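Local coordinates for protein geranyltranstransferase (PDB 4LLS) that probably condenses farnesyl diphosphate with isopentenyl diphosphate to make geranylgeranyl diphosphate, a precursor of carotenoids and diterpenes, at residues Ser267-Leu271 against Asp272-Ala276. Sequence-based numbering, arbitrary orientation.
Sequences SLLGL and DAARA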
loop_
_atom_site.group_PDB
_atom_site.type_symbol
_atom_site.label_atom_id
_atom_site.label_comp_id
_atom_site.label_asym_id
_atom_site.label_seq_id
_atom_site.Cartn_x
_atom_site.Cartn_y
_atom_site.Cartn_z
ATOM N N SER A 267 -12.162 -9.324 27.914
ATOM C CA SER A 267 -13.502 -9.902 28.023
ATOM C C SER A 267 -13.442 -11.400 28.306
ATOM O O SER A 267 -14.229 -11.901 29.088
ATOM C CB SER A 267 -14.331 -9.581 26.773
ATOM O OG SER A 267 -13.996 -10.362 25.672
ATOM N N LEU A 268 -12.429 -12.086 27.792
ATOM C CA LEU A 268 -12.276 -13.522 28.003
ATOM C C LEU A 268 -11.632 -13.832 29.342
ATOM O O LEU A 268 -12.089 -14.729 30.052
ATOM C CB LEU A 268 -11.434 -14.185 26.910
ATOM C CG LEU A 268 -12.046 -14.271 25.513
ATOM C CD1 LEU A 268 -11.096 -15.036 24.600
ATOM C CD2 LEU A 268 -13.418 -14.936 25.558
ATOM N N LEU A 269 -10.510 -13.173 29.641
ATOM C CA LEU A 269 -9.697 -13.522 30.804
ATOM C C LEU A 269 -10.173 -12.793 32.065
ATOM O O LEU A 269 -9.804 -13.212 33.163
ATOM C CB LEU A 269 -8.224 -13.171 30.569
ATOM C CG LEU A 269 -7.539 -13.912 29.423
ATOM C CD1 LEU A 269 -6.110 -13.421 29.210
ATOM C CD2 LEU A 269 -7.574 -15.411 29.678
ATOM N N GLY A 270 -10.823 -11.650 31.905
ATOM C CA GLY A 270 -10.964 -10.675 32.984
ATOM C C GLY A 270 -9.716 -9.824 33.171
ATOM O O GLY A 270 -8.622 -10.210 32.762
ATOM N N LEU A 271 -9.875 -8.701 33.852
ATOM C CA LEU A 271 -8.777 -7.741 33.984
ATOM C C LEU A 271 -7.591 -8.298 34.720
ATOM O O LEU A 271 -6.454 -8.099 34.293
ATOM C CB LEU A 271 -9.230 -6.500 34.730
ATOM C CG LEU A 271 -9.973 -5.500 33.889
ATOM C CD1 LEU A 271 -10.739 -4.570 34.808
ATOM C CD2 LEU A 271 -9.008 -4.730 32.993
ATOM N N ASP A 272 -7.827 -8.904 35.878
ATOM C CA ASP A 272 -6.732 -9.409 36.700
ATOM C C ASP A 272 -5.868 -10.377 35.926
ATOM O O ASP A 272 -4.635 -10.296 35.966
ATOM C CB ASP A 272 -7.241 -10.072 37.982
ATOM C CG ASP A 272 -7.727 -9.046 39.016
ATOM O OD1 ASP A 272 -7.773 -7.840 38.689
ATOM O OD2 ASP A 272 -8.109 -9.450 40.140
ATOM N N ALA A 273 -6.505 -11.324 35.252
ATOM C CA ALA A 273 -5.766 -12.373 34.595
ATOM C C ALA A 273 -5.134 -11.846 33.310
ATOM O O ALA A 273 -4.060 -12.308 32.948
ATOM C CB ALA A 273 -6.653 -13.587 34.315
ATOM N N ALA A 274 -5.779 -10.887 32.668
ATOM C CA ALA A 274 -5.166 -10.209 31.507
ATOM C C ALA A 274 -3.888 -9.475 31.937
ATOM O O ALA A 274 -2.846 -9.638 31.301
ATOM C CB ALA A 274 -6.145 -9.260 30.863
ATOM N N ARG A 275 -3.951 -8.716 33.018
ATOM C CA ARG A 275 -2.765 -8.027 33.576
ATOM C C ARG A 275 -1.672 -9.004 33.914
ATOM O O ARG A 275 -0.498 -8.780 33.575
ATOM C CB ARG A 275 -3.109 -7.254 34.839
ATOM C CG ARG A 275 -3.921 -6.009 34.596
ATOM C CD ARG A 275 -4.016 -5.214 35.885
ATOM N NE ARG A 275 -4.915 -4.086 35.742
ATOM C CZ ARG A 275 -4.610 -2.949 35.119
ATOM N NH1 ARG A 275 -3.432 -2.791 34.509
ATOM N NH2 ARG A 275 -5.505 -1.968 35.074
ATOM N N ALA A 276 -2.029 -10.100 34.575
ATOM C CA ALA A 276 -1.024 -11.062 34.956
ATOM C C ALA A 276 -0.351 -11.653 33.723
ATOM O O ALA A 276 0.852 -11.903 33.737
ATOM C CB ALA A 276 -1.630 -12.159 35.846
HETATM O O HOH W 1 -9.243 -12.240 35.659
#
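A single water bridges L269 and A273 across the corner between two helices, donating to L269 O at 2.7 Å and accepting from A273 N at 2.9 Å. It takes the amide hydrogen of A273 and passes the link on to L269 O, which at 4.3 Å from A273 N is too far for a direct bond. Beside it the methyl of A273 rests on L269 O and comes 4.1 Å from L269 CB. L269 carries its CG beside its own backbone N (chi1 -63°), and from there CD1 reaches the CA of A274, which adds to the apolar contact that L269 CB makes with the methyls of A273 and A274.

The carbonyl oxygen of G270 takes the backbone N-H of A274, with 2.9 Å from G270 O to A274 N. This is the first turn of helix 271-288, and G270 sits at its N-cap. The next bond up the helix runs from R275 N to L271 O at 2.9 Å, and the CG of R275 lies against the same oxygen. Before the cap, helix 265-269 ends as G270 swings to a positive phi of 80°, and the chain turns without a break from one helix into the next. L271 faces another way, onto I240 and T244 of helix 221-244, while A274 packs on I236 of that helix and on V266.

This is a helix-to-helix corner at the surface of the mainly helical prenyl synthase fold. Its chemistry suggests that, with the turn itself placed at G270, the corner is held mainly by main-chain bonds from A274 to G270 and R275 to L271 and by the water between L269 and A273, with alanine and leucine carbons filling in beside them.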